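Local coordinates for protein transcriptional regulator PA3341 (PDB 2FBH) that probably binds DNA as a MarR-family transcription factor that pairs with a second copy of itself and carries bound zinc, at residues V97-P100 and K101-V104; S127-A130 and L131-V135. All coordinates share one frame; numbering follows the deposited sequence.

Two short local contacts sit at far-apart places in the MarR fold and come in series along the chain. Contact 1, residues 97-104, marks the passage from the second strand of the antiparallel pair 82-85 and 95-98 into helix 102-120. Contact 2, residues 127-135, occupies the early turns of the next helix, 126-144. Their centres are 34 Å apart, on opposite sides of the centre of the chain, with nearest atoms about 23 Å from each other. Helix 102-120 spans the distance, joining the winged helix-turn-helix part, which in this family reads DNA, to the helices through which the second subunit is met.

Contact 1: V97-P100 and K101-V104; sequences VLTP and KADV
Ala102 N is gripped from the preceding turn by Thr99, whose two oxygens approach the same N-H. The stronger bond runs to the backbone Thr99 O (2.8 Å), bent at the hydrogen to 138°, with the donor standing above the carbonyl plane. The other is a weak capping bond from Ala102 N to Thr99 OG1 at 3.3 Å. This is the side-chain capping of a helix start, placed where the last strand of the wing in a winged helix-turn-helix gives way to helix 102-120. With chi1 at 63°, the Thr99 hydroxyl stands between its own backbone N and carbonyl carbon, facing the incoming turn. Its main tie lies outside the turn, a hydrogen bond with Gly80 O, which couples the start of the helix to the chain just ahead of strand 82-85.

A straighter bond follows one residue on, from Asp103 N to Pro100 O (2.9 Å, 167°). That carbonyl has a second donor in a water, which in turn accepts from Val104 N, so the water stands between Pro100 O and Val104 N, which are too far apart to bond directly.

Around this polar core the packing is light. Lys101 lays its CB beside Thr99 OG1, then carries its extended chain away to Gln79 O, a second tie to the same neighbouring piece of chain. Leu98, at the end of its strand, turns inward and also packs on Leu43 and Leu46 of helix 39-48. Across the turn, its methyl CD2 lies 4.1 Å from the buried methyl CB of Ala102.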
ATOM      1  N   VAL A  97      15.622   7.819 -17.177  1.00 24.50           N
ATOM      2  CA  VAL A  97      16.983   7.713 -16.743  1.00 25.27           C
ATOM      3  C   VAL A  97      17.222   8.776 -15.659  1.00 25.59           C
ATOM      4  O   VAL A  97      16.756   9.920 -15.774  1.00 24.70           O
ATOM      5  CB  VAL A  97      17.962   7.965 -17.943  1.00 27.57           C
ATOM      6  CG1 VAL A  97      19.403   7.823 -17.489  1.00 30.57           C
ATOM      7  CG2 VAL A  97      17.639   7.005 -19.109  1.00 28.73           C
ATOM      8  N   LEU A  98      18.004   8.433 -14.644  1.00 22.83           N
ATOM      9  CA  LEU A  98      18.465   9.431 -13.691  1.00 23.13           C
ATOM     10  C   LEU A  98      19.543  10.311 -14.273  1.00 23.37           C
ATOM     11  O   LEU A  98      20.357   9.860 -15.098  1.00 24.21           O
ATOM     12  CB  LEU A  98      19.081   8.750 -12.450  1.00 24.01           C
ATOM     13  CG  LEU A  98      18.117   7.872 -11.661  1.00 23.02           C
ATOM     14  CD1 LEU A  98      18.895   6.930 -10.683  1.00 25.66           C
ATOM     15  CD2 LEU A  98      17.250   8.815 -10.845  1.00 25.57           C
ATOM     16  N   THR A  99      19.623  11.515 -13.742  1.00 23.73           N
ATOM     17  CA  THR A  99      20.704  12.431 -14.066  1.00 24.08           C
ATOM     18  C   THR A  99      21.806  12.406 -13.004  1.00 27.02           C
ATOM     19  O   THR A  99      21.566  12.042 -11.842  1.00 27.28           O
ATOM     20  CB  THR A  99      20.185  13.893 -14.111  1.00 24.29           C
ATOM     21  OG1 THR A  99      19.703  14.250 -12.812  1.00 22.39           O
ATOM     22  CG2 THR A  99      19.048  14.096 -15.138  1.00 21.46           C
ATOM     23  N   PRO A 100      23.022  12.830 -13.384  1.00 28.35           N
ATOM     24  CA  PRO A 100      24.118  13.068 -12.446  1.00 29.61           C
ATOM     25  C   PRO A 100      23.680  13.956 -11.264  1.00 30.53           C
ATOM     26  O   PRO A 100      24.033  13.653 -10.129  1.00 31.68           O
ATOM     27  CB  PRO A 100      25.156  13.763 -13.332  1.00 28.88           C
ATOM     28  CG  PRO A 100      25.026  12.994 -14.579  1.00 29.42           C
ATOM     29  CD  PRO A 100      23.486  13.025 -14.778  1.00 28.97           C
ATOM     30  N   LYS A 101      22.861  14.976 -11.528  1.00 30.08           N
ATOM     31  CA  LYS A 101      22.298  15.800 -10.460  1.00 32.63           C
ATOM     32  C   LYS A 101      21.629  14.965  -9.420  1.00 31.09           C
ATOM     33  O   LYS A 101      21.644  15.335  -8.248  1.00 33.86           O
ATOM     34  CB  LYS A 101      21.255  16.809 -10.955  1.00 33.13           C
ATOM     35  CG  LYS A 101      20.744  17.714  -9.800  1.00 37.67           C
ATOM     36  CD  LYS A 101      19.758  18.822 -10.235  1.00 35.87           C
ATOM     37  CE  LYS A 101      19.053  19.392  -8.963  1.00 37.97           C
ATOM     38  NZ  LYS A 101      17.861  20.294  -9.174  1.00 39.91           N
ATOM     39  N   ALA A 102      20.976  13.891  -9.843  1.00 29.42           N
ATOM     40  CA  ALA A 102      20.169  13.114  -8.928  1.00 28.42           C
ATOM     41  C   ALA A 102      21.043  12.320  -7.956  1.00 29.39           C
ATOM     42  O   ALA A 102      20.518  11.809  -6.963  1.00 27.75           O
ATOM     43  CB  ALA A 102      19.276  12.161  -9.671  1.00 28.32           C
ATOM     44  N   ASP A 103      22.346  12.166  -8.230  1.00 30.75           N
ATOM     45  CA  ASP A 103      23.106  11.160  -7.434  1.00 29.67           C
ATOM     46  C   ASP A 103      23.294  11.551  -5.988  1.00 30.31           C
ATOM     47  O   ASP A 103      23.211  10.644  -5.136  1.00 30.41           O
ATOM     48  CB  ASP A 103      24.435  10.689  -8.079  1.00 31.58           C
ATOM     49  CG  ASP A 103      25.100   9.487  -7.292  1.00 33.67           C
ATOM     50  OD1 ASP A 103      24.531   8.343  -7.316  1.00 33.94           O
ATOM     51  OD2 ASP A 103      26.169   9.686  -6.641  1.00 35.59           O
ATOM     52  N   VAL A 104      23.549  12.822  -5.649  1.00 28.93           N
ATOM     53  CA  VAL A 104      23.684  13.084  -4.183  1.00 30.43           C
ATOM     54  C   VAL A 104      22.344  12.853  -3.517  1.00 28.29           C
ATOM     55  O   VAL A 104      22.279  12.435  -2.359  1.00 29.06           O
ATOM     56  CB  VAL A 104      24.304  14.479  -3.715  1.00 30.82           C
ATOM     57  CG1 VAL A 104      25.780  14.617  -4.103  1.00 34.75           C
ATOM     58  CG2 VAL A 104      23.495  15.650  -4.177  1.00 33.98           C
TER
HETATM   59  O   HOH W   1      24.885  14.692  -7.310  1.00 45.75           O

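Contact 2: S127-A130 and L131-V135; sequences SEQA and LCQQV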
ATOM      1  N   SER A 127      16.829 -15.760  10.363  1.00 14.08           N
ATOM      2  CA  SER A 127      16.107 -16.948   9.801  1.00 13.37           C
ATOM      3  C   SER A 127      14.643 -16.682   9.618  1.00 12.32           C
ATOM      4  O   SER A 127      13.984 -17.108   8.610  1.00 11.94           O
ATOM      5  CB  SER A 127      16.245 -18.161  10.716  1.00 17.47           C
ATOM      6  OG  SER A 127      17.646 -18.504  10.621  1.00 24.69           O
ATOM      7  N   GLU A 128      14.089 -16.002  10.613  1.00  9.70           N
ATOM      8  CA  GLU A 128      12.666 -15.675  10.534  1.00 10.07           C
ATOM      9  C   GLU A 128      12.351 -14.634   9.441  1.00 10.16           C
ATOM     10  O   GLU A 128      11.322 -14.789   8.782  1.00  9.67           O
ATOM     11  CB  GLU A 128      12.098 -15.284  11.899  1.00 10.51           C
ATOM     12  CG  GLU A 128      12.170 -16.473  12.838  1.00 10.71           C
ATOM     13  CD  GLU A 128      11.590 -16.198  14.201  1.00  9.42           C
ATOM     14  OE1 GLU A 128      11.187 -15.037  14.474  1.00 11.15           O
ATOM     15  OE2 GLU A 128      11.450 -17.213  14.963  1.00 11.02           O
ATOM     16  N   GLN A 129      13.239 -13.654   9.252  1.00  8.26           N
ATOM     17  CA  GLN A 129      13.144 -12.744   8.132  1.00 10.93           C
ATOM     18  C   GLN A 129      13.087 -13.566   6.818  1.00 11.00           C
ATOM     19  O   GLN A 129      12.310 -13.257   5.936  1.00  9.74           O
ATOM     20  CB  GLN A 129      14.323 -11.793   8.098  1.00 11.47           C
ATOM     21  CG  GLN A 129      14.135 -10.767   6.979  1.00 16.55           C
ATOM     22  CD  GLN A 129      15.274  -9.790   6.906  1.00 19.32           C
ATOM     23  OE1 GLN A 129      15.978  -9.534   7.934  1.00 16.91           O
ATOM     24  NE2 GLN A 129      15.432  -9.161   5.705  1.00 20.05           N
ATOM     25  N   ALA A 130      14.032 -14.488   6.681  1.00 10.14           N
ATOM     26  CA  ALA A 130      14.092 -15.296   5.456  1.00 11.10           C
ATOM     27  C   ALA A 130      12.824 -16.091   5.208  1.00 10.72           C
ATOM     28  O   ALA A 130      12.335 -16.196   4.035  1.00 12.06           O
ATOM     29  CB  ALA A 130      15.315 -16.189   5.578  1.00 13.28           C
ATOM     30  N   LEU A 131      12.280 -16.670   6.284  0.50  9.90           N
ATOM     31  CA  LEU A 131      11.054 -17.423   6.209  0.50 10.22           C
ATOM     32  C   LEU A 131       9.918 -16.486   5.804  0.50  9.87           C
ATOM     33  O   LEU A 131       9.100 -16.821   4.934  0.50 10.69           O
ATOM     34  CB  LEU A 131      10.745 -18.084   7.564  0.50  8.98           C
ATOM     35  CG  LEU A 131       9.513 -19.012   7.535  0.50  6.67           C
ATOM     36  CD1 LEU A 131       9.444 -19.940   6.233  0.50  5.30           C
ATOM     37  CD2 LEU A 131       9.387 -19.751   8.840  0.50  8.62           C
ATOM     38  N   CYS A 132       9.861 -15.310   6.446  1.00  8.80           N
ATOM     39  CA  CYS A 132       8.804 -14.307   6.137  1.00  9.80           C
ATOM     40  C   CYS A 132       8.865 -13.971   4.630  1.00 10.58           C
ATOM     41  O   CYS A 132       7.877 -13.946   3.961  1.00 10.07           O
ATOM     42  CB  CYS A 132       9.076 -13.036   6.969  1.00  9.92           C
ATOM     43  SG  CYS A 132       8.001 -11.653   6.529  1.00 14.40           S
ATOM     44  N   GLN A 133      10.057 -13.726   4.100  1.00 10.62           N
ATOM     45  CA  GLN A 133      10.217 -13.450   2.692  1.00 11.20           C
ATOM     46  C   GLN A 133       9.757 -14.564   1.811  1.00 12.78           C
ATOM     47  O   GLN A 133       9.085 -14.281   0.805  1.00 11.62           O
ATOM     48  CB  GLN A 133      11.652 -13.117   2.390  1.00 13.39           C
ATOM     49  CG  GLN A 133      12.032 -11.771   3.019  1.00 16.13           C
ATOM     50  CD  GLN A 133      13.617 -11.657   3.011  1.00 29.99           C
ATOM     51  OE1 GLN A 133      14.327 -12.662   2.906  1.00 32.51           O
ATOM     52  NE2 GLN A 133      14.117 -10.475   3.156  1.00 28.41           N
ATOM     53  N   GLN A 134      10.035 -15.820   2.178  1.00 13.07           N
ATOM     54  CA  GLN A 134       9.561 -16.964   1.351  1.00 13.03           C
ATOM     55  C   GLN A 134       8.016 -17.024   1.349  1.00 12.99           C
ATOM     56  O   GLN A 134       7.407 -17.288   0.307  1.00 12.00           O
ATOM     57  CB  GLN A 134      10.047 -18.333   1.879  1.00 15.52           C
ATOM     58  CG  GLN A 134      11.431 -18.706   1.548  1.00 20.93           C
ATOM     59  CD  GLN A 134      11.715 -18.536   0.102  1.00 16.24           C
ATOM     60  OE1 GLN A 134      11.056 -19.123  -0.792  1.00 21.28           O
ATOM     61  NE2 GLN A 134      12.687 -17.788  -0.150  1.00 16.19           N
ATOM     62  N   VAL A 135       7.367 -16.789   2.481  1.00  9.60           N
ATOM     63  CA  VAL A 135       5.878 -16.732   2.508  1.00  9.89           C
ATOM     64  C   VAL A 135       5.371 -15.644   1.576  1.00 10.14           C
ATOM     65  O   VAL A 135       4.502 -15.883   0.751  1.00 10.02           O
ATOM     66  CB  VAL A 135       5.329 -16.525   3.936  1.00  7.57           C
ATOM     67  CG1 VAL A 135       3.784 -16.341   3.881  1.00  9.74           C
ATOM     68  CG2 VAL A 135       5.676 -17.861   4.742  1.00  9.28           C
TER
HETATM   69  O   HOH W   2      14.035 -16.221   1.838  1.00 20.91           O
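Gln129 and Gln133, one helical turn apart, are joined through their backbones by the bond from Gln133 N to Gln129 O (2.9 Å). It is one of four successive i to i+4 bonds; the others run from Leu131 N to Ser127 O, from Cys132 N to Glu128 O (2.8 Å) and from Gln134 N to Ala130 O. All four are of regular alpha-helical form.

The close-packed side faces the second subunit. Leu131 and Glu128 both pack on Leu131 of the second subunit, while both glutamines flank Phe11 of that other chain. Along the helix, the CG of Gln133 rests 3.3 Å from Gln129 O, and the two amide planes stand 79° apart. Between these flanks lies buried Cys132, whose CB nestles against Glu128 O and Gln129 O at 3.4 Å each. Its SG, anti to the backbone N (chi1 172°), binds a mercury ion together with Cys132 SG of the second subunit.

The solvent side is looser. Here Ala130 and Gln134 are exposed, and a water spans the turn between them, donating to Ala130 O (2.8 Å) and accepting from Gln134 NE2 (2.9 Å). The bend at chi2 of Gln134 (-50°) turns its amide back to that water. Ala130 O thus has two donors, the water and Gln134 N.

Such a two-sided helix, wet on one flank and pressed against its counterpart on the other, fits the helical dimer interface of MarR proteins, here bridged by mercury through paired cysteines.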